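Diphthine synthase (Entamoeba histolytica, PDB 3I4T) probably transfers methyl groups from S-adenosylmethionine to the diphthamide precursor on elongation factor 2. Local coordinates at residues G29-K34 with A243-K248; T56-C61 with L101-V106; D233-G238 with I249-M254; M239-C244 with F262-H267. One frame throughout, in Å; residues are numbered along the deposited sequence.

Contact 1 (G29-K34 with A243-K248)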
# COMPACT_ATOMS: atom_id res chain seq x y z
N GLY A 29 3.41 -10.62 3.39
CA GLY A 29 4.51 -9.70 3.15
C GLY A 29 5.20 -10.06 1.85
O GLY A 29 4.65 -10.80 1.04
N LEU A 30 6.42 -9.57 1.65
CA LEU A 30 7.03 -9.60 0.32
C LEU A 30 8.33 -10.40 0.18
O LEU A 30 8.78 -10.65 -0.94
CB LEU A 30 7.25 -8.17 -0.19
CG LEU A 30 6.04 -7.27 -0.46
CD1 LEU A 30 6.49 -5.83 -0.69
CD2 LEU A 30 5.23 -7.75 -1.64
N TYR A 31 8.93 -10.80 1.30
CA TYR A 31 10.26 -11.39 1.25
C TYR A 31 10.33 -12.86 1.72
O TYR A 31 10.53 -13.76 0.91
CB TYR A 31 11.27 -10.50 1.98
CG TYR A 31 12.62 -11.14 2.21
CD1 TYR A 31 13.24 -11.87 1.19
CD2 TYR A 31 13.28 -11.00 3.42
CE1 TYR A 31 14.49 -12.47 1.39
CE2 TYR A 31 14.53 -11.59 3.63
CZ TYR A 31 15.13 -12.32 2.60
OH TYR A 31 16.36 -12.92 2.76
N ASP A 32 10.17 -13.10 3.02
CA ASP A 32 10.28 -14.45 3.54
C ASP A 32 9.26 -14.71 4.63
O ASP A 32 8.40 -13.87 4.90
CB ASP A 32 11.71 -14.72 4.03
CG ASP A 32 12.08 -13.92 5.26
OD1 ASP A 32 11.18 -13.27 5.86
OD2 ASP A 32 13.27 -13.96 5.65
N GLU A 33 9.37 -15.88 5.27
CA GLU A 33 8.46 -16.33 6.33
C GLU A 33 8.38 -15.38 7.53
O GLU A 33 7.42 -15.42 8.30
CB GLU A 33 8.82 -17.76 6.78
CG GLU A 33 10.03 -17.87 7.73
CD GLU A 33 11.39 -17.81 7.04
OE1 GLU A 33 11.46 -17.67 5.80
OE2 GLU A 33 12.40 -17.91 7.77
N LYS A 34 9.40 -14.54 7.70
CA LYS A 34 9.45 -13.62 8.83
C LYS A 34 8.63 -12.33 8.59
O LYS A 34 8.54 -11.47 9.47
CB LYS A 34 10.89 -13.29 9.21
CG LYS A 34 11.74 -14.49 9.62
CD LYS A 34 12.59 -14.13 10.82
CE LYS A 34 13.69 -15.14 11.07
NZ LYS A 34 14.85 -14.89 10.15
N ALA A 243 11.61 -4.99 -1.22
CA ALA A 243 11.44 -5.36 0.19
C ALA A 243 12.13 -6.68 0.56
O ALA A 243 11.96 -7.18 1.67
CB ALA A 243 9.95 -5.39 0.57
N CYS A 244 12.91 -7.24 -0.37
CA CYS A 244 13.76 -8.40 -0.08
C CYS A 244 15.18 -7.96 0.25
O CYS A 244 15.58 -6.83 -0.05
CB CYS A 244 13.76 -9.37 -1.27
SG CYS A 244 12.10 -9.91 -1.82
N ALA A 245 15.97 -8.84 0.86
CA ALA A 245 17.37 -8.54 1.17
C ALA A 245 18.23 -8.22 -0.07
O ALA A 245 19.09 -7.33 -0.03
CB ALA A 245 17.98 -9.67 1.99
N ASP A 246 18.02 -8.94 -1.17
CA ASP A 246 18.78 -8.68 -2.41
C ASP A 246 18.01 -7.80 -3.39
O ASP A 246 18.15 -7.92 -4.60
CB ASP A 246 19.25 -9.98 -3.07
CG ASP A 246 18.10 -10.90 -3.48
OD1 ASP A 246 16.92 -10.60 -3.15
OD2 ASP A 246 18.38 -11.93 -4.13
N GLN A 247 17.19 -6.92 -2.83
CA GLN A 247 16.48 -5.89 -3.58
C GLN A 247 17.45 -5.14 -4.47
O GLN A 247 18.55 -4.78 -4.03
CB GLN A 247 15.84 -4.92 -2.60
CG GLN A 247 15.12 -3.72 -3.19
CD GLN A 247 14.62 -2.80 -2.10
OE1 GLN A 247 13.68 -3.13 -1.38
NE2 GLN A 247 15.25 -1.64 -1.95
N LYS A 248 17.04 -4.90 -5.71
CA LYS A 248 17.85 -4.16 -6.65
C LYS A 248 17.00 -3.04 -7.26
O LYS A 248 15.88 -3.30 -7.71
CB LYS A 248 18.39 -5.11 -7.74
CG LYS A 248 19.28 -4.46 -8.79
CD LYS A 248 20.72 -4.28 -8.30
CE LYS A 248 21.45 -3.23 -9.15
NZ LYS A 248 22.41 -2.36 -8.37

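Contact 2 (T56-C61 with L101-V106)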
# COMPACT_ATOMS: atom_id res chain seq x y z
N THR A 56 2.84 -17.94 -3.98
CA THR A 56 3.69 -17.83 -2.79
C THR A 56 5.05 -18.51 -2.92
O THR A 56 5.94 -18.27 -2.11
CB THR A 56 2.97 -18.33 -1.50
OG1 THR A 56 2.53 -19.68 -1.68
CG2 THR A 56 1.76 -17.44 -1.16
N ALA A 57 5.21 -19.36 -3.93
CA ALA A 57 6.49 -20.00 -4.23
C ALA A 57 7.61 -18.97 -4.49
O ALA A 57 8.80 -19.28 -4.33
CB ALA A 57 6.35 -20.97 -5.41
N ILE A 58 7.23 -17.75 -4.86
CA ILE A 58 8.19 -16.66 -5.09
C ILE A 58 8.88 -16.16 -3.81
O ILE A 58 9.97 -15.60 -3.87
CB ILE A 58 7.55 -15.47 -5.89
CG1 ILE A 58 8.64 -14.61 -6.55
CG2 ILE A 58 6.62 -14.62 -5.02
CD1 ILE A 58 9.54 -15.37 -7.51
N LEU A 59 8.24 -16.37 -2.65
CA LEU A 59 8.85 -16.03 -1.37
C LEU A 59 10.18 -16.76 -1.13
O LEU A 59 10.37 -17.90 -1.56
CB LEU A 59 7.87 -16.30 -0.21
CG LEU A 59 6.75 -15.29 0.03
CD1 LEU A 59 5.83 -15.76 1.14
CD2 LEU A 59 7.30 -13.92 0.36
N GLN A 60 11.09 -16.09 -0.43
CA GLN A 60 12.44 -16.60 -0.23
C GLN A 60 12.54 -17.44 1.05
O GLN A 60 13.30 -17.13 1.99
CB GLN A 60 13.46 -15.46 -0.33
CG GLN A 60 13.41 -14.73 -1.69
CD GLN A 60 14.65 -13.88 -2.00
OE1 GLN A 60 15.78 -14.31 -1.76
NE2 GLN A 60 14.44 -12.69 -2.55
N CYS A 61 11.74 -18.51 1.05
CA CYS A 61 11.74 -19.55 2.07
C CYS A 61 11.36 -20.85 1.38
O CYS A 61 10.78 -20.84 0.29
CB CYS A 61 10.67 -19.26 3.12
SG CYS A 61 8.97 -19.40 2.46
N LEU A 101 -3.18 -18.11 2.49
CA LEU A 101 -2.01 -17.27 2.58
C LEU A 101 -1.61 -16.74 1.20
O LEU A 101 -1.46 -17.51 0.25
CB LEU A 101 -0.85 -18.04 3.21
CG LEU A 101 -1.08 -18.77 4.55
CD1 LEU A 101 0.24 -19.29 5.09
CD2 LEU A 101 -1.75 -17.85 5.56
N VAL A 102 -1.44 -15.42 1.09
CA VAL A 102 -1.14 -14.78 -0.19
C VAL A 102 0.09 -13.90 -0.04
O VAL A 102 0.31 -13.34 1.03
CB VAL A 102 -2.35 -13.94 -0.72
CG1 VAL A 102 -3.60 -14.79 -0.82
CG2 VAL A 102 -2.62 -12.73 0.15
N VAL A 103 0.88 -13.80 -1.10
CA VAL A 103 2.06 -12.92 -1.14
C VAL A 103 1.61 -11.46 -1.08
O VAL A 103 0.70 -11.07 -1.79
CB VAL A 103 2.89 -13.12 -2.44
CG1 VAL A 103 4.12 -12.17 -2.47
CG2 VAL A 103 3.35 -14.54 -2.55
N GLY A 104 2.26 -10.68 -0.23
CA GLY A 104 1.96 -9.26 -0.12
C GLY A 104 0.78 -8.92 0.77
O GLY A 104 0.75 -9.27 1.96
N ASP A 105 -0.18 -8.20 0.19
CA ASP A 105 -1.41 -7.78 0.88
C ASP A 105 -2.62 -8.33 0.10
O ASP A 105 -2.59 -8.45 -1.12
CB ASP A 105 -1.48 -6.25 0.96
CG ASP A 105 -2.70 -5.74 1.73
OD1 ASP A 105 -2.95 -6.24 2.85
OD2 ASP A 105 -3.40 -4.81 1.22
N VAL A 106 -3.66 -8.69 0.83
CA VAL A 106 -4.86 -9.26 0.24
C VAL A 106 -5.45 -8.35 -0.84
O VAL A 106 -5.70 -8.78 -1.98
CB VAL A 106 -5.92 -9.49 1.33
CG1 VAL A 106 -7.11 -10.24 0.76
CG2 VAL A 106 -5.31 -10.22 2.50

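Contact 3 (D233-G238 with I249-M254)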
# COMPACT_ATOMS: atom_id res chain seq x y z
N ASP A 233 15.05 7.50 -24.20
CA ASP A 233 15.85 8.29 -23.27
C ASP A 233 15.12 8.68 -21.98
O ASP A 233 15.69 9.37 -21.14
CB ASP A 233 16.38 9.55 -23.97
CG ASP A 233 17.34 9.25 -25.11
OD1 ASP A 233 18.44 8.72 -24.84
OD2 ASP A 233 17.00 9.54 -26.28
N THR A 234 13.87 8.24 -21.84
CA THR A 234 13.07 8.54 -20.64
C THR A 234 13.68 7.82 -19.43
O THR A 234 13.93 6.62 -19.51
CB THR A 234 11.57 8.13 -20.82
OG1 THR A 234 10.98 8.92 -21.87
CG2 THR A 234 10.77 8.34 -19.53
N MET A 235 13.93 8.56 -18.35
CA MET A 235 14.51 8.01 -17.12
C MET A 235 13.44 7.29 -16.31
O MET A 235 12.44 7.89 -15.92
CB MET A 235 15.15 9.12 -16.26
CG MET A 235 16.33 9.86 -16.90
SD MET A 235 17.87 8.89 -16.99
CE MET A 235 18.48 9.04 -15.31
N VAL A 236 13.66 6.01 -16.06
CA VAL A 236 12.69 5.18 -15.37
C VAL A 236 13.41 4.39 -14.30
O VAL A 236 14.63 4.41 -14.21
CB VAL A 236 11.97 4.20 -16.32
CG1 VAL A 236 11.14 4.97 -17.36
CG2 VAL A 236 12.97 3.24 -17.00
N VAL A 237 12.62 3.68 -13.50
CA VAL A 237 13.13 3.00 -12.34
C VAL A 237 12.79 1.53 -12.47
O VAL A 237 11.62 1.15 -12.43
CB VAL A 237 12.50 3.57 -11.04
CG1 VAL A 237 13.23 3.04 -9.80
CG2 VAL A 237 12.50 5.10 -11.05
N GLY A 238 13.82 0.71 -12.66
CA GLY A 238 13.67 -0.73 -12.67
C GLY A 238 13.81 -1.20 -11.25
O GLY A 238 14.72 -0.76 -10.53
N ILE A 249 17.53 -1.81 -7.23
CA ILE A 249 16.86 -0.65 -7.81
C ILE A 249 17.81 0.11 -8.73
O ILE A 249 18.89 0.52 -8.29
CB ILE A 249 16.36 0.33 -6.72
CG1 ILE A 249 15.37 -0.35 -5.78
CG2 ILE A 249 15.74 1.58 -7.33
CD1 ILE A 249 15.01 0.49 -4.57
N VAL A 250 17.42 0.31 -9.99
CA VAL A 250 18.24 1.06 -10.93
C VAL A 250 17.42 2.15 -11.56
O VAL A 250 16.33 1.90 -12.05
CB VAL A 250 18.83 0.17 -12.07
CG1 VAL A 250 19.79 0.97 -12.93
CG2 VAL A 250 19.57 -1.01 -11.49
N TYR A 251 17.96 3.37 -11.55
CA TYR A 251 17.34 4.53 -12.18
C TYR A 251 18.15 4.92 -13.41
O TYR A 251 19.34 5.26 -13.31
CB TYR A 251 17.31 5.69 -11.19
CG TYR A 251 16.71 7.00 -11.69
CD1 TYR A 251 15.42 7.06 -12.18
CD2 TYR A 251 17.45 8.19 -11.62
CE1 TYR A 251 14.88 8.26 -12.61
CE2 TYR A 251 16.92 9.39 -12.04
CZ TYR A 251 15.63 9.42 -12.53
OH TYR A 251 15.10 10.62 -12.95
N GLY A 252 17.52 4.86 -14.58
CA GLY A 252 18.23 5.15 -15.82
C GLY A 252 17.33 5.15 -17.04
O GLY A 252 16.11 4.97 -16.93
N LYS A 253 17.94 5.37 -18.20
CA LYS A 253 17.24 5.44 -19.47
C LYS A 253 16.63 4.10 -19.83
O LYS A 253 17.15 3.06 -19.47
CB LYS A 253 18.17 5.91 -20.59
CG LYS A 253 18.87 7.24 -20.33
CD LYS A 253 19.28 7.94 -21.62
CE LYS A 253 20.39 8.99 -21.36
NZ LYS A 253 21.76 8.40 -21.58
N MET A 254 15.52 4.14 -20.56
CA MET A 254 14.88 2.94 -21.07
C MET A 254 15.82 2.09 -21.90
O MET A 254 15.82 0.87 -21.75
CB MET A 254 13.61 3.28 -21.85
CG MET A 254 12.55 3.93 -20.95
SD MET A 254 10.84 3.80 -21.51
CE MET A 254 10.49 2.09 -21.13

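Contact 4 (M239-C244 with F262-H267)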
# COMPACT_ATOMS: atom_id res chain seq x y z
N MET A 239 12.90 -2.07 -10.82
CA MET A 239 12.95 -2.57 -9.46
C MET A 239 12.77 -4.07 -9.43
O MET A 239 11.82 -4.60 -10.00
CB MET A 239 11.89 -1.89 -8.59
CG MET A 239 12.05 -0.37 -8.56
SD MET A 239 10.86 0.37 -7.45
CE MET A 239 11.66 0.16 -5.87
N ALA A 240 13.69 -4.74 -8.75
CA ALA A 240 13.64 -6.19 -8.61
C ALA A 240 13.67 -6.56 -7.14
O ALA A 240 14.43 -5.99 -6.37
CB ALA A 240 14.81 -6.83 -9.35
N ARG A 241 12.83 -7.52 -6.76
CA ARG A 241 12.79 -8.06 -5.40
C ARG A 241 12.57 -6.97 -4.33
O ARG A 241 13.30 -6.90 -3.34
CB ARG A 241 14.02 -8.93 -5.12
CG ARG A 241 14.18 -10.06 -6.14
CD ARG A 241 15.52 -10.77 -6.07
NE ARG A 241 16.66 -9.89 -6.33
CZ ARG A 241 17.06 -9.50 -7.54
NH1 ARG A 241 16.42 -9.87 -8.64
NH2 ARG A 241 18.12 -8.71 -7.64
N VAL A 242 11.56 -6.14 -4.54
CA VAL A 242 11.24 -5.06 -3.61
C VAL A 242 10.99 -5.62 -2.21
O VAL A 242 10.31 -6.63 -2.04
CB VAL A 242 10.05 -4.21 -4.12
CG1 VAL A 242 9.66 -3.14 -3.12
CG2 VAL A 242 10.41 -3.55 -5.45
N ALA A 243 11.61 -4.99 -1.22
CA ALA A 243 11.44 -5.36 0.19
C ALA A 243 12.13 -6.68 0.56
O ALA A 243 11.96 -7.18 1.67
CB ALA A 243 9.95 -5.39 0.57
N CYS A 244 12.91 -7.24 -0.37
CA CYS A 244 13.76 -8.40 -0.08
C CYS A 244 15.18 -7.96 0.25
O CYS A 244 15.58 -6.83 -0.05
CB CYS A 244 13.76 -9.37 -1.27
SG CYS A 244 12.10 -9.91 -1.82
N PHE A 262 18.72 -7.74 -14.16
CA PHE A 262 18.08 -7.45 -12.88
C PHE A 262 17.97 -8.68 -11.96
O PHE A 262 17.55 -8.55 -10.80
CB PHE A 262 16.68 -6.84 -13.10
CG PHE A 262 16.71 -5.39 -13.49
CD1 PHE A 262 16.66 -4.39 -12.52
CD2 PHE A 262 16.81 -5.02 -14.83
CE1 PHE A 262 16.70 -3.05 -12.87
CE2 PHE A 262 16.84 -3.68 -15.21
CZ PHE A 262 16.79 -2.69 -14.23
N GLY A 263 18.35 -9.85 -12.47
CA GLY A 263 18.29 -11.07 -11.66
C GLY A 263 16.92 -11.73 -11.62
O GLY A 263 16.14 -11.60 -12.55
N ALA A 264 16.65 -12.45 -10.53
CA ALA A 264 15.42 -13.21 -10.37
C ALA A 264 14.18 -12.32 -10.12
O ALA A 264 14.31 -11.23 -9.55
CB ALA A 264 15.59 -14.21 -9.25
N PRO A 265 12.98 -12.79 -10.51
CA PRO A 265 11.74 -12.04 -10.25
C PRO A 265 11.53 -11.91 -8.73
O PRO A 265 12.22 -12.60 -7.97
CB PRO A 265 10.66 -12.93 -10.86
CG PRO A 265 11.24 -14.32 -10.82
CD PRO A 265 12.70 -14.09 -11.14
N MET A 266 10.58 -11.09 -8.26
CA MET A 266 9.62 -10.35 -9.07
C MET A 266 10.19 -9.00 -9.52
O MET A 266 10.96 -8.37 -8.79
CB MET A 266 8.37 -10.11 -8.21
CG MET A 266 7.07 -9.86 -8.97
SD MET A 266 5.63 -9.95 -7.85
CE MET A 266 5.67 -11.70 -7.40
N HIS A 267 9.81 -8.56 -10.73
CA HIS A 267 10.20 -7.24 -11.23
C HIS A 267 8.99 -6.32 -11.42
O HIS A 267 7.88 -6.79 -11.66
CB HIS A 267 10.91 -7.32 -12.59
CG HIS A 267 12.20 -8.07 -12.61
ND1 HIS A 267 12.88 -8.34 -13.78
CD2 HIS A 267 12.93 -8.64 -11.62
CE1 HIS A 267 13.97 -9.02 -13.52
NE2 HIS A 267 14.03 -9.22 -12.21
O HOH W 1 9.39 -6.72 -7.07

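Contact 1 (G29-K34 with A243-K248)
With CG of Tyr31 anti to the backbone N (chi1 169°) and SG of Cys244 trans to its own carbonyl carbon (chi1 -54°), the phenol ring lies along residues 244-245 while the sulfur turns back to Leu30. In the two-domain fold of the tetrapyrrole methylase family, this is probably the junction of the domains. The loop after strand 22-27 meets the type I beta turn Cys244-Gln247 at the tip of the hairpin of strands 235-240 and 248-253. One face of the Tyr31 ring is covered over its centre by the backbone N of Ala245, and the opposite face by CB of the adjoining Asp32. At the near end of the ring, CD1 of Tyr31 meets CB of Cys244 at 3.5 Å; at the far end, OH of Tyr31 rests 3.7 Å from CB of Ala245. Cys244 SG stands 4.9 Å from the Tyr31 ring centroid, well off the ring normal, in an oblique sulfur-aromatic contact, and lies 3.5 Å from the carbonyl O of Leu30. No hydrogen bond crosses between the segments, which meet through shape and apolar contact. From the end of the turn Gln247 reaches back, its OE1 receiving the N-H of Ala243 at 2.8 Å, in the carbonyl plane on a lone pair. Gln60 packs on both Tyr31 and Cys244, and the second subunit also reaches here, its Arg39 forming a salt bridge with Asp32 and its His130 packing on Ala243. On the Leu30 side, a methyl-to-methyl touch completes the contact, Leu30 CD1 to Ala243 CB at 3.7 Å.

Contact 2 (T56-C61 with L101-V106)
Thr56, in a 3-10 segment that runs on to Ile58, presses its backbone and its methyl on Val103: CG2 of Val103 comes to 3.3 Å from CA of Thr56 and 3.6 Å from CG2 of Thr56. The two side chains pass one another antiparallel. With OG1 at chi1 56°, Thr56 CG2 stands anti to the carbonyl carbon and also reaches the carbonyl O of Leu101 at 3.5 Å, while OG1 is hydrogen-bonded to the backbone O of Glu53. Ile58 follows, crossing Val103 at about a right angle, its CG2 lying 4.1 Å from Val103 CG2. Leu59 ends the touching residues: its N-H is bonded to Thr56 O, closing the turn, and its CG approaches CG2 of Val103 at 4.3 Å. One valine methyl is thus the point on which all three residues converge, without a hydrogen bond across. Beyond Val103 the chain passes through Gly104 to Asp105, which N-caps helix 106-109 through OD2 to the backbone N of Gly108. A parallel strand ending in a Gly-Asp loop is characteristic of the N-terminal domain of tetrapyrrole methylases, where the equivalent loop in relatives lies at the S-adenosylmethionine site.

Contact 3 (D233-G238 with I249-M254)
Met235 and Tyr251 cross at about a right angle on one face of an antiparallel hairpin, and the methionine methyl sits on the ring: CE of Met235 is 4.0 Å from the Tyr251 centroid, a CH-pi contact displaced toward the rim. Bends at chi2 (-73°) and chi3 (-79°) fold the methionine chain back over the phenol, with SD above the same ring at longer range, a Met-aromatic contact. SD of Met235 also lies 3.9 Å from CG of Lys253. Farther along this face, CG2 of Val237 meets CD1 of Tyr251 at 3.7 Å, and the side chains of Val237 and Ile249 run alongside each other, CG1 touching CG2. Leu281 and Leu284 of helix 278-284 pack on Tyr251. On the other face Val236 crosses Met254 nearly perpendicularly, CG1 to CG at 4.0 Å, with helix 211-225 beyond Met254. Between the faces, Val236 pairs with Gly252 and Gly238 with Val250 as hydrogen-bonded pairs; the bond from Val236 N to Gly252 O, 2.8 Å, is almost straight at N-H (177°). At the open end OD1 of Asp233 stays 4.7 Å from NZ of Lys253, and each charge has another weak, long partner, Lys255 for Asp233 and Asp256 for Lys253. The chemistry is that of a regular ladder with mostly apolar side chains, Lys253 at its edge; attraction between the two charges is probably weak.

Contact 4 (M239-C244 with F262-H267)
Arg241 reaches from the end of strand 235-240 across to the loop 262-267, just past the antiparallel, non-hydrogen-bonded pair Ala240-His267 of the mixed sheet and at the start of a type II beta turn, Arg241-Cys244. From CB, chi1 of -56° sends the chain over the loop: CG passes 3.7 Å from the carbonyl O of Pro265, and CD lies 3.7 Å from that of Ala264. A bend at chi3 then brings the guanidinium edge-on to the carbonyls. NE turns back to the carbonyl O of Asp246 in the hairpin turn. NH1 gives two bonds, to Ala264 O at 2.7 Å and Phe262 O at 2.8 Å, each on a carbonyl lone pair and nearly in the guanidinium plane; NH2 adds a weak bond to the same Phe262 O. Held along its edge, the flat group has its rotation fixed. The backbone of Arg241 joins in, its N-H bonded to Met266 O at 2.9 Å, and this oxygen also accepts from a water. A cis peptide precedes Met266. His267 NE2, weakly bonded to the carbonyls of Gly263 and Ala264, stands near the guanidinium. Beside it, CB of Ala240 touches CD2 of His267 at 3.5 Å.

Overall arrangement
Contacts 3 and 4 share strand 235-240, their centres about 15 Å apart, and meet where Ile249 CD1 packs on Met239 CE at 3.6 Å. Contact 1 lies about 9 Å from contact 4, centre to centre, and shares Ala243 and Cys244 with it, so the hairpin passes from its own ladder to the domain junction. Contact 2 backs contact 1 at about 10 Å between centres: Gly29 O to Gly104 N is 2.7 Å, probably a hydrogen bond. Ile58 of contact 2 also touches Pro265 and Met266 of contact 4. Contacts 2 and 3 remain separate, nearest atoms about 12 Å apart. In relatives S-adenosylmethionine binds between the two domains, consistent with contacts 1, 2 and 4 lying near that cleft.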